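Local coordinates for uncharacterized protein (Pyrococcus abyssi, PDB 5IFF) that is a restriction DNA glycosylase, R.PabI, that binds double-stranded DNA as a tetramer and probably excises adenine from its recognition sequence, at residues S137-G142 / L164-P169; A131-P136 / M191-K196; V5-G10 / H80-L85. The protein carries 2 engineered substitutions. All coordinates share one frame; numbering follows the deposited sequence.

Contact 1 of 3, residues S137-G142 / L164-P169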
# COMPACT_ATOMS: atom_id res chain seq x y z
N SER A 137 18.04 6.69 -33.65
CA SER A 137 18.44 7.76 -32.73
C SER A 137 18.72 7.27 -31.28
O SER A 137 19.04 8.06 -30.39
CB SER A 137 17.39 8.86 -32.75
OG SER A 137 16.06 8.32 -32.66
N GLY A 138 18.62 5.95 -31.05
CA GLY A 138 19.11 5.34 -29.81
C GLY A 138 18.02 4.80 -28.88
O GLY A 138 18.31 4.05 -27.91
N GLU A 139 16.76 5.15 -29.15
CA GLU A 139 15.65 4.71 -28.29
C GLU A 139 15.48 3.20 -28.44
O GLU A 139 15.70 2.67 -29.52
CB GLU A 139 14.32 5.42 -28.62
CG GLU A 139 14.27 6.91 -28.25
CD GLU A 139 14.85 7.82 -29.36
OE1 GLU A 139 15.36 7.32 -30.40
OE2 GLU A 139 14.79 9.05 -29.19
N PHE A 140 15.08 2.52 -27.35
CA PHE A 140 14.78 1.08 -27.40
C PHE A 140 13.30 0.91 -27.17
O PHE A 140 12.74 1.61 -26.33
CB PHE A 140 15.53 0.30 -26.29
CG PHE A 140 17.02 0.22 -26.49
CD1 PHE A 140 17.53 -0.38 -27.63
CD2 PHE A 140 17.91 0.71 -25.54
CE1 PHE A 140 18.90 -0.49 -27.82
CE2 PHE A 140 19.28 0.61 -25.74
CZ PHE A 140 19.77 0.02 -26.88
N ILE A 141 12.69 -0.03 -27.87
CA ILE A 141 11.29 -0.39 -27.55
C ILE A 141 11.34 -1.84 -27.16
O ILE A 141 11.82 -2.65 -27.95
CB ILE A 141 10.35 -0.23 -28.74
CG1 ILE A 141 10.25 1.24 -29.14
CG2 ILE A 141 8.91 -0.86 -28.41
CD1 ILE A 141 11.14 1.59 -30.38
N GLY A 142 10.91 -2.15 -25.93
CA GLY A 142 10.99 -3.52 -25.44
C GLY A 142 9.61 -4.09 -25.03
O GLY A 142 8.74 -3.35 -24.58
N LEU A 164 19.19 9.58 -22.16
CA LEU A 164 19.25 10.91 -21.57
C LEU A 164 19.92 11.91 -22.52
O LEU A 164 19.76 13.12 -22.38
CB LEU A 164 20.03 10.91 -20.25
CG LEU A 164 19.30 10.27 -19.05
CD1 LEU A 164 20.20 10.59 -17.82
CD2 LEU A 164 17.89 10.80 -18.89
N THR A 165 20.69 11.42 -23.47
CA THR A 165 21.38 12.35 -24.37
C THR A 165 20.36 12.93 -25.35
O THR A 165 20.71 13.79 -26.16
CB THR A 165 22.50 11.69 -25.17
OG1 THR A 165 21.98 10.51 -25.79
CG2 THR A 165 23.63 11.30 -24.27
N ASN A 166 19.14 12.38 -25.35
CA ASN A 166 18.08 12.81 -26.27
C ASN A 166 17.03 13.71 -25.66
O ASN A 166 16.04 14.02 -26.32
CB ASN A 166 17.33 11.61 -26.91
CG ASN A 166 18.18 10.90 -27.94
OD1 ASN A 166 19.33 11.24 -28.12
ND2 ASN A 166 17.62 9.91 -28.59
N VAL A 167 17.24 14.14 -24.42
CA VAL A 167 16.26 15.03 -23.79
C VAL A 167 16.84 16.41 -23.54
O VAL A 167 18.04 16.59 -23.62
CB VAL A 167 15.76 14.44 -22.44
CG1 VAL A 167 15.10 13.10 -22.73
CG2 VAL A 167 16.87 14.34 -21.43
N GLU A 168 15.97 17.37 -23.20
CA GLU A 168 16.39 18.75 -22.89
C GLU A 168 15.83 19.18 -21.55
O GLU A 168 14.75 18.74 -21.15
CB GLU A 168 15.89 19.76 -23.94
CG GLU A 168 16.00 19.38 -25.40
CD GLU A 168 15.43 20.49 -26.31
OE1 GLU A 168 15.60 21.69 -25.98
OE2 GLU A 168 14.81 20.18 -27.35
N PRO A 169 16.51 20.08 -20.86
CA PRO A 169 17.85 20.63 -21.13
C PRO A 169 18.92 19.54 -21.00
O PRO A 169 18.82 18.69 -20.10
CB PRO A 169 18.02 21.70 -20.04
CG PRO A 169 16.63 22.00 -19.56
CD PRO A 169 15.87 20.73 -19.70

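Contact 2 of 3, residues A131-P136 / M191-K196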
# COMPACT_ATOMS: atom_id res chain seq x y z
N ALA A 131 11.01 -9.13 -26.45
CA ALA A 131 11.09 -8.58 -27.81
C ALA A 131 11.70 -7.21 -27.71
O ALA A 131 11.32 -6.42 -26.85
CB ALA A 131 9.69 -8.51 -28.48
N LYS A 132 12.63 -6.87 -28.61
CA LYS A 132 13.27 -5.57 -28.46
C LYS A 132 13.64 -4.98 -29.84
O LYS A 132 14.07 -5.70 -30.73
CB LYS A 132 14.51 -5.72 -27.55
CG LYS A 132 15.29 -4.45 -27.27
CD LYS A 132 16.59 -4.76 -26.45
CE LYS A 132 17.68 -3.74 -26.76
NZ LYS A 132 18.87 -3.70 -25.83
N LYS A 133 13.48 -3.67 -30.01
CA LYS A 133 13.87 -3.02 -31.27
C LYS A 133 14.60 -1.74 -30.94
O LYS A 133 14.21 -1.04 -29.99
CB LYS A 133 12.61 -2.71 -32.14
CG LYS A 133 12.94 -2.19 -33.55
CD LYS A 133 11.64 -1.92 -34.33
CE LYS A 133 10.93 -3.20 -34.75
NZ LYS A 133 10.04 -2.98 -35.96
N GLU A 134 15.61 -1.39 -31.72
CA GLU A 134 16.35 -0.15 -31.45
C GLU A 134 16.16 0.83 -32.61
O GLU A 134 16.28 0.44 -33.76
CB GLU A 134 17.85 -0.43 -31.25
CG GLU A 134 18.62 0.86 -31.04
CD GLU A 134 20.16 0.66 -30.94
OE1 GLU A 134 20.62 -0.48 -30.72
OE2 GLU A 134 20.88 1.68 -31.08
N LEU A 135 15.85 2.09 -32.29
CA LEU A 135 15.74 3.13 -33.33
C LEU A 135 17.11 3.73 -33.67
O LEU A 135 18.01 3.71 -32.84
CB LEU A 135 14.81 4.25 -32.87
CG LEU A 135 13.33 3.97 -32.55
CD1 LEU A 135 12.57 5.30 -32.39
CD2 LEU A 135 12.66 3.08 -33.59
N PRO A 136 17.26 4.31 -34.89
CA PRO A 136 18.56 4.88 -35.25
C PRO A 136 18.98 5.96 -34.24
O PRO A 136 20.16 6.05 -33.95
CB PRO A 136 18.33 5.47 -36.66
CG PRO A 136 17.10 4.74 -37.19
CD PRO A 136 16.26 4.41 -35.97
N MET A 191 6.43 6.45 -32.31
CA MET A 191 5.00 6.24 -32.11
C MET A 191 4.56 5.05 -32.95
O MET A 191 3.77 4.22 -32.47
CB MET A 191 4.18 7.48 -32.52
CG MET A 191 4.29 8.66 -31.48
SD MET A 191 3.32 10.13 -31.97
CE MET A 191 4.58 11.02 -32.98
N LYS A 192 5.07 4.97 -34.17
CA LYS A 192 4.76 3.81 -34.99
C LYS A 192 5.21 2.50 -34.34
O LYS A 192 4.46 1.53 -34.28
CB LYS A 192 5.40 3.93 -36.34
CG LYS A 192 4.84 5.10 -37.17
CD LYS A 192 5.61 5.13 -38.52
CE LYS A 192 5.20 6.27 -39.45
NZ LYS A 192 6.19 6.44 -40.62
N GLU A 193 6.46 2.48 -33.88
CA GLU A 193 6.98 1.23 -33.32
C GLU A 193 6.38 0.86 -31.99
O GLU A 193 6.35 -0.33 -31.68
CB GLU A 193 8.52 1.30 -33.20
CG GLU A 193 9.25 1.39 -34.57
CD GLU A 193 8.99 0.19 -35.48
OE1 GLU A 193 8.66 -0.91 -34.99
OE2 GLU A 193 9.13 0.32 -36.71
N LEU A 194 5.94 1.84 -31.18
CA LEU A 194 5.29 1.55 -29.94
C LEU A 194 3.88 0.93 -30.23
O LEU A 194 3.46 -0.01 -29.53
CB LEU A 194 5.14 2.81 -29.05
CG LEU A 194 6.45 3.18 -28.30
CD1 LEU A 194 6.27 4.61 -27.68
CD2 LEU A 194 6.72 2.08 -27.22
N LEU A 195 3.22 1.40 -31.30
CA LEU A 195 1.92 0.82 -31.71
C LEU A 195 2.17 -0.58 -32.18
O LEU A 195 1.45 -1.48 -31.79
CB LEU A 195 1.26 1.66 -32.83
CG LEU A 195 0.75 3.01 -32.29
CD1 LEU A 195 0.49 3.95 -33.53
CD2 LEU A 195 -0.54 2.89 -31.42
N LYS A 196 3.22 -0.78 -32.97
CA LYS A 196 3.55 -2.13 -33.44
C LYS A 196 3.92 -3.05 -32.29
O LYS A 196 3.58 -4.26 -32.32
CB LYS A 196 4.68 -2.10 -34.43
CG LYS A 196 4.21 -1.48 -35.79
CD LYS A 196 5.41 -1.21 -36.72
CE LYS A 196 5.98 -2.50 -37.22
NZ LYS A 196 6.73 -2.26 -38.49

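Contact 3 of 3, residues V5-G10 / H80-L85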
# COMPACT_ATOMS: atom_id res chain seq x y z
N VAL A 5 2.00 15.20 -21.99
CA VAL A 5 2.15 15.10 -23.44
C VAL A 5 1.50 16.30 -24.06
O VAL A 5 0.37 16.62 -23.73
CB VAL A 5 1.48 13.83 -24.03
CG1 VAL A 5 1.63 13.83 -25.54
CG2 VAL A 5 2.08 12.54 -23.41
N SER A 6 2.18 16.97 -24.99
CA SER A 6 1.55 18.15 -25.60
C SER A 6 1.96 18.27 -27.07
O SER A 6 2.87 17.58 -27.51
CB SER A 6 1.93 19.41 -24.82
OG SER A 6 3.34 19.59 -24.90
N PHE A 7 1.23 19.11 -27.81
CA PHE A 7 1.67 19.53 -29.13
C PHE A 7 2.31 20.91 -29.03
O PHE A 7 1.67 21.84 -28.56
CB PHE A 7 0.49 19.54 -30.14
CG PHE A 7 0.87 20.10 -31.49
CD1 PHE A 7 1.53 19.31 -32.43
CD2 PHE A 7 0.60 21.43 -31.81
CE1 PHE A 7 1.90 19.82 -33.65
CE2 PHE A 7 0.97 21.96 -33.04
CZ PHE A 7 1.63 21.16 -33.96
N GLU A 8 3.57 21.02 -29.46
CA GLU A 8 4.31 22.30 -29.48
C GLU A 8 5.20 22.44 -30.71
O GLU A 8 5.99 21.53 -31.02
CB GLU A 8 5.22 22.43 -28.25
CG GLU A 8 4.49 22.50 -26.97
CD GLU A 8 5.40 22.24 -25.79
OE1 GLU A 8 6.62 22.52 -25.84
OE2 GLU A 8 4.86 21.76 -24.78
N ASN A 9 5.09 23.58 -31.38
CA ASN A 9 5.99 23.94 -32.48
C ASN A 9 6.15 22.80 -33.47
O ASN A 9 7.27 22.38 -33.78
CB ASN A 9 7.36 24.35 -31.92
CG ASN A 9 7.24 25.41 -30.82
OD1 ASN A 9 7.70 25.20 -29.69
ND2 ASN A 9 6.62 26.55 -31.15
N GLY A 10 5.03 22.24 -33.91
CA GLY A 10 5.05 21.21 -34.93
C GLY A 10 5.46 19.82 -34.49
O GLY A 10 5.64 18.94 -35.33
N HIS A 80 -1.87 12.65 -35.12
CA HIS A 80 -2.75 12.58 -36.29
C HIS A 80 -3.54 13.86 -36.49
O HIS A 80 -3.64 14.35 -37.62
CB HIS A 80 -3.70 11.36 -36.16
CG HIS A 80 -4.59 11.22 -37.34
ND1 HIS A 80 -4.12 11.01 -38.62
CD2 HIS A 80 -5.94 11.36 -37.45
CE1 HIS A 80 -5.15 10.97 -39.46
NE2 HIS A 80 -6.25 11.18 -38.77
N GLU A 81 -4.06 14.47 -35.42
CA GLU A 81 -4.73 15.77 -35.55
C GLU A 81 -3.87 16.78 -36.34
O GLU A 81 -4.39 17.56 -37.13
CB GLU A 81 -5.06 16.38 -34.20
CG GLU A 81 -6.09 15.67 -33.35
CD GLU A 81 -6.26 16.35 -31.98
OE1 GLU A 81 -6.11 17.61 -31.92
OE2 GLU A 81 -6.52 15.63 -30.99
N HIS A 82 -2.56 16.75 -36.12
CA HIS A 82 -1.66 17.78 -36.61
C HIS A 82 -0.86 17.33 -37.82
O HIS A 82 0.08 17.99 -38.19
CB HIS A 82 -0.70 18.26 -35.47
CG HIS A 82 -1.40 19.15 -34.50
ND1 HIS A 82 -1.92 18.70 -33.31
CD2 HIS A 82 -1.84 20.42 -34.64
CE1 HIS A 82 -2.57 19.68 -32.71
NE2 HIS A 82 -2.55 20.73 -33.51
N GLY A 83 -1.22 16.18 -38.39
CA GLY A 83 -0.60 15.77 -39.64
C GLY A 83 0.81 15.22 -39.48
O GLY A 83 1.51 15.00 -40.45
N ILE A 84 1.21 14.95 -38.23
CA ILE A 84 2.49 14.31 -37.98
C ILE A 84 2.38 12.82 -38.33
O ILE A 84 3.24 12.27 -39.03
CB ILE A 84 2.92 14.52 -36.51
CG1 ILE A 84 3.29 16.01 -36.31
CG2 ILE A 84 4.14 13.66 -36.16
CD1 ILE A 84 3.42 16.39 -34.77
N LEU A 85 1.32 12.19 -37.87
CA LEU A 85 1.08 10.81 -38.20
C LEU A 85 -0.07 10.82 -39.24
O LEU A 85 -1.19 11.28 -38.96
CB LEU A 85 0.75 10.04 -36.94
CG LEU A 85 0.86 8.51 -36.90
CD1 LEU A 85 -0.18 7.93 -37.78
CD2 LEU A 85 2.20 7.92 -37.26

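Contact 1 of 3, residues S137-G142 / L164-P169
The turn of the beta hairpin formed by strands 121-134 and 140-147 is tied to the short 3-10 segment 164-166 by one amide, that of Asn166, which reaches over to Ser137 and Glu139. It illustrates how a single side chain can join two loops whose backbones stay well apart: the closest CA atoms, those of Ser137 and Asn166, are 8.2 Å from each other. Asn166 ND2 donates twice, one hydrogen to each acceptor, and both acceptors lie near the amide plane. The bond from Asn166 ND2 to Ser137 O is 2.9 Å long and nearly straight (168°), although the donor stands above the carbonyl plane. The second, from Asn166 ND2 to Glu139 OE2, measures 3.0 Å and is more bent (148°), and it comes down on the carboxylate from above its plane.

The Glu139 chain folds back at chi2 (86°), bringing its carboxylate beside Ser137, and there Glu139 OE1 takes a 2.6 Å hydrogen bond from Ser137 OG on its syn lone pair. With Tyr184 OH as a further partner of Glu139 OE2, both oxygens of this buried carboxylate are engaged. Such an array of donors would probably favour the charged form. Between the two acceptors, Gly138 has a positive phi at which a CB would be jammed against Ser137 O, the carbonyl that accepts from Asn166.

Beyond the turn, Phe140 pairs through its backbone with Cys161 of strand 154-163 and Ile141 pairs with Lys133 of strand 121-134, while the Ile141 side chain rests on helix 188-201. On the far side of Asn166, Val167 packs on Ile162 and on Val182 and Tyr184 of strand 181-186, and Glu168 is joined by a backbone bond to Lys183 in the same strand.

Contact 2 of 3, residues A131-P136 / M191-K196
The carboxylate of Glu193 is approached by lysines on opposite sides of its plane: the chain of Lys133, from strand 121-134, lies over one face, its amine coming in obliquely at OE1, while the amine of Lys196, from the same helix as Glu193, is off the other side. Lys133 NZ makes a salt bridge and hydrogen bond of 2.7 Å with Glu193 OE1, arriving 42° out of the carboxylate plane. The lysine chain itself also covers that oxygen, with Lys133 CD 3.2 Å from Glu193 OE1. Lys133 leaves the strand extended and turns only at chi3 (-72°), so that its end passes across Glu193 at about a right angle.

On the other side Lys196 NZ makes a long salt bridge of 3.9 Å to Glu193 OE2. The amines Lys133 NZ and Lys196 NZ are 4.2 Å apart, a closeness that the shared carboxylate probably offsets. On the aliphatic part of the glutamate, Leu135 CD2 touches Glu193 CG at 3.9 Å, the two side chains running past each other in opposite directions.

Phe121 of the second subunit packs on Glu193 and forms a cation-pi contact with Lys133, while Phe96 does the latter for Lys196. Lys133, Glu193 and Lys196 thus form a salt-bridge network joining helix 188-201 to the curved antiparallel sheet it packs on, beside the seam where Ala131 and Lys132 carry that sheet into the second subunit.

Contact 3 of 3, residues V5-G10 / H80-L85
Aromatic stacking dominates the meeting of Phe7 and His82, which lie face to face with their centroids 3.6 Å apart and their planes only 5° from parallel. The overlap is nearly complete. Phe7 CE1 sits 3.5 Å from His82 CG, and the opposite flank of the ring, at Phe7 CD2, is 3.6 Å from His82 NE2. Phe7 presents its ring by placing CG anti to its backbone N (chi1 174°), which carries it off the strand toward the helix end. A hydrogen bond between His82 ND1 and Leu78 O in helix 72-81 probably helps to fix the rotation of the imidazole.

Apolar contact comes from Ile84, whose CD1 meets the edge of the phenyl ring, near its plane, at 3.9 Å from Phe7 CE1. The same methyl approaches the hairpin backbone, with Ile84 CD1 3.4 Å from Gly10 O. That backbone is the two-residue turn of the beta hairpin 4-8/11-17, where Asn9 and Gly10 both have positive phi, as in a type I' turn. Strand 4-8 is an outermost strand, within this chain, of a three-stranded antiparallel sheet; the stack joins the end of its hairpin to the C-terminal end of helix 72-81.

Polar bonds shape the chain that carries His82 and Ile84. His80 ND1 donates to Leu85 O at 3.0 Å, close to the ring plane of the histidine, drawing the chain after the helix back against it, and Gly83 N bonds to His80 O at 3.1 Å.

Contacts 1 and 2 share a hairpin: 131-136 and 137-142 follow directly in the chain, and Ile141 N lies 2.8 Å from Lys133 O, a probable hydrogen bond between the two strands. Their centres are 13 Å apart, and contact 1 is nested in the loop that contact 2 closes. Contact 3 lies 19 Å from each by centres, reaching contact 2 through Lys192 CG and Leu85 CD2 (3.9 Å) but not touching contact 1. The adenine-binding residues are nearer the first two: the side chain of Glu193 is about 9 Å from that of Val158, and that of Glu139 about 11 Å. Contact 1 also comes nearest the bound DNA, about 11 Å by closest atoms.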